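Local atomic coordinates of citrate synthase (Metallosphaera sedula, PDB entry 6ABW), a protein that probably catalyses the condensation of oxaloacetate with acetyl-CoA and water to give citrate and CoA, a step of the tricarboxylic acid cycle. Residues V197-T202 against P228-A233; G106-A111 against A220-L225. All coordinates share one frame; numbering follows the deposited sequence.

How the interactions relate
The two interactions meet along helix 214-225, their centres about 11 Å apart. Interaction 2 packs this helix against helix 104-119; interaction 1 follows at its C-terminal end, where the chain turns into the 228-233 loop of the acetyl-CoA pocket and reaches back to the start of helix 199-208. They touch directly: Ser200 CB lies 3.3 Å from Ala221 O, and His230 CD2 is 3.7 Å from Leu225 CA. Leu225 also sends CD1 to within 3.8 Å of Gly231 CA. Only interaction 1 borders the ligand; interaction 2 lies away from the annotated sites, yet both reach the second subunit.

Interaction 1. Residues V197-T202 against P228-A233; sequences VPASTT and PLHGGA. With ACO (acetyl coenzyme *a), chain D.
The loop 228-233 of the citrate synthase fold forms one wall of the acetyl-CoA pocket, and His230 ties it to the first turn of helix 199-208. The imidazole reaches out from the loop with CG anti to the backbone N (chi1 -175°), which carries NE2 to the helix start. There NE2 and Ser200 OG share a hydrogen bond of 2.7 Å, the hydroxyl standing at the ring edge near its plane. Ser200 CB sits in the same plane, while Ala199 N lies over one ring face. Pro198, the N-cap residue, meets the ring obliquely, its CB 3.6 Å from His230 CE1. Were His230 an alanine, Ser200 OG would probably lose this partner and a gap would open beside Pro198 CB. Trp354 NE1 also makes a weak hydrogen bond to Ser200 OG. The ring thus points to the helix while the backbone around it faces the ligand. Gly232 N is hydrogen-bonded to Thr343 OG1, which joins the loop to helix 342-365. At the acetyl end the methyl carbon CH3 of acetyl-CoA comes to 3.2 Å from Gly231 O, and Ala233 N is 3.3 Å from its thioester carbonyl O.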
ATOM      1  N   VAL A 197      -3.300  16.714   0.161  1.00 15.86           N
ATOM      2  CA  VAL A 197      -3.245  15.415  -0.444  1.00 17.33           C
ATOM      3  C   VAL A 197      -1.795  14.954  -0.307  1.00 16.83           C
ATOM      4  O   VAL A 197      -1.009  15.005  -1.251  1.00 18.14           O
ATOM      5  CB  VAL A 197      -3.699  15.426  -1.924  1.00 18.77           C
ATOM      6  CG1 VAL A 197      -3.785  14.009  -2.459  1.00 17.19           C
ATOM      7  CG2 VAL A 197      -5.016  16.122  -2.136  1.00 20.18           C
ATOM      8  N   PRO A 198      -1.410  14.544   0.905  1.00 16.38           N
ATOM      9  CA  PRO A 198      -0.040  14.036   1.088  1.00 15.43           C
ATOM     10  C   PRO A 198       0.103  12.626   0.504  1.00 13.28           C
ATOM     11  O   PRO A 198      -0.855  12.108  -0.058  1.00 12.32           O
ATOM     12  CB  PRO A 198       0.157  14.069   2.592  1.00 16.74           C
ATOM     13  CG  PRO A 198      -1.211  13.796   3.117  1.00 18.42           C
ATOM     14  CD  PRO A 198      -2.174  14.518   2.168  1.00 16.58           C
ATOM     15  N   ALA A 199       1.302  12.071   0.553  1.00 12.48           N
ATOM     16  CA  ALA A 199       1.608  10.810  -0.129  1.00 12.63           C
ATOM     17  C   ALA A 199       0.695   9.700   0.320  1.00 10.92           C
ATOM     18  O   ALA A 199       0.358   8.834  -0.457  1.00 10.92           O
ATOM     19  CB  ALA A 199       3.064  10.395   0.061  1.00 12.76           C
ATOM     20  N   SER A 200       0.360   9.670   1.606  1.00  9.86           N
ATOM     21  CA  SER A 200      -0.561   8.644   2.087  1.00  9.89           C
ATOM     22  C   SER A 200      -1.946   8.683   1.417  1.00 10.01           C
ATOM     23  O   SER A 200      -2.447   7.669   0.945  1.00 10.62           O
ATOM     24  CB  SER A 200      -0.694   8.709   3.598  1.00 10.08           C
ATOM     25  OG  SER A 200      -1.078  10.024   4.058  1.00 10.27           O
ATOM     26  N   THR A 201      -2.501   9.863   1.238  1.00  9.41           N
ATOM     27  CA  THR A 201      -3.777  10.000   0.568  1.00 11.12           C
ATOM     28  C   THR A 201      -3.589   9.630  -0.906  1.00 10.54           C
ATOM     29  O   THR A 201      -4.422   8.908  -1.462  1.00 11.27           O
ATOM     30  CB  THR A 201      -4.352  11.435   0.750  1.00 11.09           C
ATOM     31  OG1 THR A 201      -4.469  11.738   2.144  1.00 12.32           O
ATOM     32  CG2 THR A 201      -5.729  11.550   0.147  1.00 11.74           C
ATOM     33  N   THR A 202      -2.496  10.060  -1.513  1.00 10.12           N
ATOM     34  CA  THR A 202      -2.201   9.721  -2.908  1.00 10.50           C
ATOM     35  C   THR A 202      -2.116   8.178  -3.119  1.00 10.11           C
ATOM     36  O   THR A 202      -2.716   7.670  -4.046  1.00  8.54           O
ATOM     37  CB  THR A 202      -0.943  10.424  -3.393  1.00 11.47           C
ATOM     38  OG1 THR A 202      -1.059  11.836  -3.218  1.00 13.04           O
ATOM     39  CG2 THR A 202      -0.655  10.117  -4.836  1.00 12.26           C
ATOM     40  N   PRO A 228       9.981   8.102   6.355  1.00 12.21           N
ATOM     41  CA  PRO A 228      10.339   9.224   7.241  1.00 13.81           C
ATOM     42  C   PRO A 228      10.270  10.589   6.594  1.00 15.10           C
ATOM     43  O   PRO A 228      10.416  11.625   7.286  1.00 15.31           O
ATOM     44  CB  PRO A 228      11.745   8.829   7.702  1.00 15.46           C
ATOM     45  CG  PRO A 228      12.317   8.002   6.539  1.00 16.44           C
ATOM     46  CD  PRO A 228      11.109   7.223   6.066  1.00 14.43           C
ATOM     47  N   LEU A 229       9.914  10.670   5.321  1.00 14.09           N
ATOM     48  CA  LEU A 229       9.540  11.978   4.804  1.00 14.38           C
ATOM     49  C   LEU A 229       8.081  12.345   4.950  1.00 14.94           C
ATOM     50  O   LEU A 229       7.689  13.444   4.551  1.00 16.92           O
ATOM     51  CB  LEU A 229       9.939  12.144   3.347  1.00 15.23           C
ATOM     52  CG  LEU A 229      11.397  11.864   3.041  1.00 17.92           C
ATOM     53  CD1 LEU A 229      11.651  12.129   1.567  1.00 19.38           C
ATOM     54  CD2 LEU A 229      12.346  12.644   3.949  1.00 20.30           C
ATOM     55  N   HIS A 230       7.271  11.471   5.533  1.00 12.76           N
ATOM     56  CA  HIS A 230       5.859  11.741   5.732  1.00 11.92           C
ATOM     57  C   HIS A 230       5.492  11.480   7.202  1.00 12.12           C
ATOM     58  O   HIS A 230       4.900  12.331   7.838  1.00 13.08           O
ATOM     59  CB  HIS A 230       5.056  10.838   4.811  1.00 12.90           C
ATOM     60  CG  HIS A 230       3.565  11.064   4.803  1.00 12.44           C
ATOM     61  ND1 HIS A 230       2.958  12.220   5.274  1.00 13.68           N
ATOM     62  CD2 HIS A 230       2.564  10.283   4.317  1.00 11.98           C
ATOM     63  CE1 HIS A 230       1.636  12.079   5.172  1.00 15.02           C
ATOM     64  NE2 HIS A 230       1.377  10.926   4.558  1.00 12.55           N
ATOM     65  N   GLY A 231       5.756  10.299   7.702  1.00 11.27           N
ATOM     66  CA  GLY A 231       5.456   9.970   9.117  1.00 12.39           C
ATOM     67  C   GLY A 231       6.516  10.532  10.045  1.00 13.26           C
ATOM     68  O   GLY A 231       7.600  10.861   9.611  1.00 15.31           O
ATOM     69  N   GLY A 232       6.183  10.681  11.318  1.00 12.32           N
ATOM     70  CA  GLY A 232       7.155  11.015  12.326  1.00 13.12           C
ATOM     71  C   GLY A 232       7.249  12.509  12.696  1.00 12.55           C
ATOM     72  O   GLY A 232       8.055  12.844  13.528  1.00 13.29           O
ATOM     73  N   ALA A 233       6.466  13.385  12.073  1.00 12.24           N
ATOM     74  CA  ALA A 233       6.585  14.824  12.372  1.00 12.23           C
ATOM     75  C   ALA A 233       6.209  15.181  13.830  1.00 12.36           C
ATOM     76  O   ALA A 233       6.893  16.006  14.419  1.00 12.22           O
ATOM     77  CB  ALA A 233       5.771  15.687  11.414  1.00 12.54           C
TER
HETATM   78  N1A ACO D 403      12.615  26.805  11.477  1.00 21.66           N
HETATM   79  C2A ACO D 403      13.483  27.845  11.205  1.00 25.83           C
HETATM   80  N3A ACO D 403      13.521  28.496   9.982  1.00 23.86           N
HETATM   81  C4A ACO D 403      12.665  28.092   9.013  1.00 26.22           C
HETATM   82  C5A ACO D 403      11.704  26.991   9.250  1.00 23.09           C
HETATM   83  C6A ACO D 403      11.728  26.370  10.571  1.00 21.92           C
HETATM   84  N6A ACO D 403      10.890  25.337  10.802  1.00 20.29           N
HETATM   85  N7A ACO D 403      11.007  26.796   8.105  1.00 24.73           N
HETATM   86  C8A ACO D 403      11.461  27.690   7.194  1.00 26.44           C
HETATM   87  N9A ACO D 403      12.445  28.441   7.738  1.00 30.89           N
HETATM   88  C1B ACO D 403      13.179  29.562   7.079  1.00 42.32           C
HETATM   89  C2B ACO D 403      13.854  29.185   5.750  1.00 49.01           C
HETATM   90  O2B ACO D 403      15.147  28.598   5.902  1.00 50.37           O
HETATM   91  C3B ACO D 403      13.926  30.542   5.106  1.00 54.61           C
HETATM   92  O3B ACO D 403      15.097  31.184   5.641  1.00 68.29           O
HETATM   93  P3B ACO D 403      15.972  32.322   4.862  1.00 82.15           P
HETATM   94  O7A ACO D 403      17.362  32.202   5.460  1.00 80.62           O
HETATM   95  O8A ACO D 403      15.276  33.638   5.197  1.00 69.20           O
HETATM   96  O9A ACO D 403      15.900  31.893   3.400  1.00 79.18           O
HETATM   97  C4B ACO D 403      12.643  31.256   5.554  1.00 53.93           C
HETATM   98  O4B ACO D 403      12.239  30.637   6.784  1.00 49.13           O
HETATM   99  C5B ACO D 403      11.482  31.123   4.601  1.00 52.68           C
HETATM  100  O5B ACO D 403      11.219  29.740   4.361  1.00 56.96           O
HETATM  101  P1A ACO D 403       9.930  29.319   3.484  1.00 61.93           P
HETATM  102  O1A ACO D 403      10.370  29.462   2.045  1.00 60.85           O
HETATM  103  O2A ACO D 403       8.709  30.064   4.044  1.00 69.04           O
HETATM  104  O3A ACO D 403       9.625  27.753   3.767  1.00 59.64           O
HETATM  105  P2A ACO D 403      10.523  26.517   3.231  1.00 58.09           P
HETATM  106  O4A ACO D 403       9.930  25.917   1.983  1.00 56.35           O
HETATM  107  O5A ACO D 403      11.985  26.816   3.395  1.00 53.32           O
HETATM  108  O6A ACO D 403      10.051  25.458   4.355  1.00 53.82           O
HETATM  109  CBP ACO D 403       8.528  23.851   5.234  1.00 39.93           C
HETATM  110  CCP ACO D 403       8.676  25.251   4.701  1.00 43.05           C
HETATM  111  CDP ACO D 403       7.305  23.434   6.021  1.00 35.40           C
HETATM  112  CEP ACO D 403       9.399  22.764   4.586  1.00 38.04           C
HETATM  113  CAP ACO D 403       9.479  24.089   6.519  1.00 37.56           C
HETATM  114  OAP ACO D 403       9.126  25.205   7.358  1.00 33.43           O
HETATM  115  C9P ACO D 403       9.673  22.918   7.488  1.00 44.79           C
HETATM  116  O9P ACO D 403      10.562  22.113   7.234  1.00 48.10           O
HETATM  117  N8P ACO D 403       8.845  22.815   8.559  1.00 38.72           N
HETATM  118  C7P ACO D 403       8.764  21.607   9.348  1.00 41.85           C
HETATM  119  C6P ACO D 403       9.965  21.296  10.210  1.00 38.26           C
HETATM  120  C5P ACO D 403       9.660  19.923  10.797  1.00 44.02           C
HETATM  121  O5P ACO D 403       9.082  19.829  11.877  1.00 37.13           O
HETATM  122  N4P ACO D 403      10.076  18.831  10.115  1.00 44.04           N
HETATM  123  C3P ACO D 403       9.934  17.462  10.627  1.00 43.42           C
HETATM  124  C2P ACO D 403       8.998  16.738   9.683  1.00 52.94           C
HETATM  125  S1P ACO D 403       9.929  15.577   8.746  1.00 58.11           S
HETATM  126  C   ACO D 403       9.024  14.292   9.261  1.00 46.49           C
HETATM  127  O   ACO D 403       9.276  13.849  10.366  1.00 44.53           O
HETATM  128  CH3 ACO D 403       7.934  13.807   8.353  1.00 39.00           C

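Interaction 2. Residues G106-A111 against A220-L225; sequences GMMETA and AALAAL
Two buried helices pack almost antiparallel here: helix 104-119 and the last turns of helix 214-225, in the helical core of citrate synthase at the dimer interface. Their short segments run at 164° to each other with the axes 9.0 Å apart, and Leu222 gives the largest share of the buried surface. With CG anti to the carbonyl carbon (chi1 -65°), Leu222 turns its two methyls to different partners. CD1 rests against the backbone of Glu109, 3.9 Å from Glu109 N, while CD2 meets the terminal methyl of Met108, with CE 3.8 Å away. The Met108 side chain bends at its last torsion and crosses Leu222 at about a right angle. This half of the contact is apolar.

Glu109 flanks the leucine differently. Its CB lies 4.2 Å from Leu222 CB, and the extended chain reaches across to helix 214-225, where OE2 comes to 3.3 Å from Ala223 CB. The small alanine lets the carboxylate lie close to the backbone of helix 214-225. That buried oxygen is satisfied by Ser216 of the second subunit, which hydrogen-bonds to OE2.

Ala223 O and Ala224 O likewise accept hydrogen bonds from Ser212 and Thr210 of the second subunit, so the helix pair forms part of the dimer interface, consistent with the helical dimer interface of citrate synthases. Within its own chain, helix 342-365 touches Met108 and Leu225, helix 128-151 packs on Met107, Met108 and Ala111, and helix 199-208 lies against Ala220 and Ala221.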
ATOM      1  N   GLY A 106       3.820   0.386  11.063  1.00 10.51           N
ATOM      2  CA  GLY A 106       4.041  -0.903  10.419  1.00  9.99           C
ATOM      3  C   GLY A 106       3.145  -1.999  11.000  1.00  9.51           C
ATOM      4  O   GLY A 106       2.591  -2.845  10.279  1.00  8.62           O
ATOM      5  N   MET A 107       2.996  -1.990  12.313  1.00  9.22           N
ATOM      6  CA  MET A 107       2.068  -2.906  12.935  1.00  9.42           C
ATOM      7  C   MET A 107       0.620  -2.633  12.488  1.00  9.05           C
ATOM      8  O   MET A 107      -0.160  -3.551  12.213  1.00 10.07           O
ATOM      9  CB  MET A 107       2.219  -2.798  14.451  1.00 10.88           C
ATOM     10  CG  MET A 107       3.605  -3.160  14.909  1.00 12.16           C
ATOM     11  SD  MET A 107       3.838  -2.984  16.709  1.00 16.25           S
ATOM     12  CE  MET A 107       2.710  -4.147  17.247  1.00 16.14           C
ATOM     13  N   MET A 108       0.231  -1.363  12.412  1.00  8.54           N
ATOM     14  CA  MET A 108      -1.052  -1.012  11.851  1.00  9.56           C
ATOM     15  C   MET A 108      -1.209  -1.507  10.417  1.00  9.21           C
ATOM     16  O   MET A 108      -2.269  -1.958  10.043  1.00  9.27           O
ATOM     17  CB  MET A 108      -1.285   0.509  11.871  1.00  9.59           C
ATOM     18  CG  MET A 108      -1.339   1.173  13.206  1.00 11.74           C
ATOM     19  SD  MET A 108      -1.752   2.952  12.980  1.00 13.46           S
ATOM     20  CE  MET A 108      -3.225   2.996  12.179  1.00 11.40           C
ATOM     21  N   GLU A 109      -0.205  -1.329   9.576  1.00 10.39           N
ATOM     22  CA  GLU A 109      -0.205  -1.740   8.202  1.00  9.88           C
ATOM     23  C   GLU A 109      -0.510  -3.251   8.116  1.00 10.03           C
ATOM     24  O   GLU A 109      -1.373  -3.689   7.292  1.00 10.77           O
ATOM     25  CB  GLU A 109       1.151  -1.381   7.560  1.00 11.66           C
ATOM     26  CG  GLU A 109       1.316  -1.674   6.104  1.00 12.62           C
ATOM     27  CD  GLU A 109       2.776  -1.800   5.680  1.00 16.33           C
ATOM     28  OE1 GLU A 109       3.499  -2.672   6.225  1.00 19.79           O
ATOM     29  OE2 GLU A 109       3.208  -1.142   4.750  1.00 16.61           O
ATOM     30  N   THR A 110       0.096  -4.033   8.996  1.00  8.93           N
ATOM     31  CA  THR A 110      -0.059  -5.462   8.985  1.00  8.81           C
ATOM     32  C   THR A 110      -1.480  -5.846   9.403  1.00  8.47           C
ATOM     33  O   THR A 110      -2.152  -6.647   8.762  1.00  7.97           O
ATOM     34  CB  THR A 110       0.997  -6.119   9.861  1.00  9.83           C
ATOM     35  OG1 THR A 110       2.292  -5.726   9.405  1.00  9.61           O
ATOM     36  CG2 THR A 110       0.909  -7.633   9.778  1.00 10.86           C
ATOM     37  N   ALA A 111      -1.954  -5.223  10.471  1.00  8.18           N
ATOM     38  CA  ALA A 111      -3.319  -5.430  10.926  1.00  8.17           C
ATOM     39  C   ALA A 111      -4.373  -5.031   9.917  1.00  7.96           C
ATOM     40  O   ALA A 111      -5.288  -5.767   9.658  1.00  7.50           O
ATOM     41  CB  ALA A 111      -3.522  -4.754  12.256  1.00  7.90           C
ATOM     42  N   ALA A 220      -2.291   0.864   1.816  1.00  6.80           N
ATOM     43  CA  ALA A 220      -1.358   1.623   1.004  1.00  7.05           C
ATOM     44  C   ALA A 220      -0.999   3.010   1.629  1.00  6.99           C
ATOM     45  O   ALA A 220       0.156   3.466   1.601  1.00  6.86           O
ATOM     46  CB  ALA A 220      -1.920   1.821  -0.374  1.00  7.40           C
ATOM     47  N   ALA A 221      -2.000   3.659   2.180  1.00  6.65           N
ATOM     48  CA  ALA A 221      -1.784   4.889   2.909  1.00  6.53           C
ATOM     49  C   ALA A 221      -0.818   4.749   4.035  1.00  6.79           C
ATOM     50  O   ALA A 221       0.134   5.559   4.180  1.00  6.14           O
ATOM     51  CB  ALA A 221      -3.112   5.493   3.367  1.00  7.01           C
ATOM     52  N   LEU A 222      -0.991   3.682   4.826  1.00  6.81           N
ATOM     53  CA  LEU A 222      -0.065   3.406   5.894  1.00  7.40           C
ATOM     54  C   LEU A 222       1.336   3.025   5.492  1.00  7.53           C
ATOM     55  O   LEU A 222       2.299   3.423   6.146  1.00  7.65           O
ATOM     56  CB  LEU A 222      -0.639   2.323   6.790  1.00  7.61           C
ATOM     57  CG  LEU A 222      -1.934   2.680   7.562  1.00  7.56           C
ATOM     58  CD1 LEU A 222      -2.543   1.374   8.023  1.00  7.91           C
ATOM     59  CD2 LEU A 222      -1.703   3.601   8.755  1.00  8.26           C
ATOM     60  N   ALA A 223       1.450   2.301   4.380  1.00  7.78           N
ATOM     61  CA  ALA A 223       2.748   2.011   3.767  1.00  7.82           C
ATOM     62  C   ALA A 223       3.502   3.297   3.439  1.00  7.66           C
ATOM     63  O   ALA A 223       4.691   3.424   3.722  1.00  8.12           O
ATOM     64  CB  ALA A 223       2.596   1.171   2.485  1.00  8.09           C
ATOM     65  N   ALA A 224       2.824   4.267   2.860  1.00  8.07           N
ATOM     66  CA  ALA A 224       3.441   5.553   2.589  1.00  8.20           C
ATOM     67  C   ALA A 224       3.742   6.393   3.852  1.00  9.08           C
ATOM     68  O   ALA A 224       4.828   6.994   3.982  1.00  9.82           O
ATOM     69  CB  ALA A 224       2.539   6.362   1.650  1.00  9.15           C
ATOM     70  N   LEU A 225       2.859   6.342   4.840  1.00  8.88           N
ATOM     71  CA  LEU A 225       3.017   7.060   6.103  1.00  8.80           C
ATOM     72  C   LEU A 225       4.216   6.524   6.897  1.00  9.07           C
ATOM     73  O   LEU A 225       4.804   7.244   7.691  1.00  9.38           O
ATOM     74  CB  LEU A 225       1.707   6.890   6.888  1.00  8.97           C
ATOM     75  CG  LEU A 225       1.693   7.683   8.202  1.00  9.57           C
ATOM     76  CD1 LEU A 225       1.861   9.193   7.998  1.00  9.46           C
ATOM     77  CD2 LEU A 225       0.438   7.432   8.987  1.00 10.02           C
TER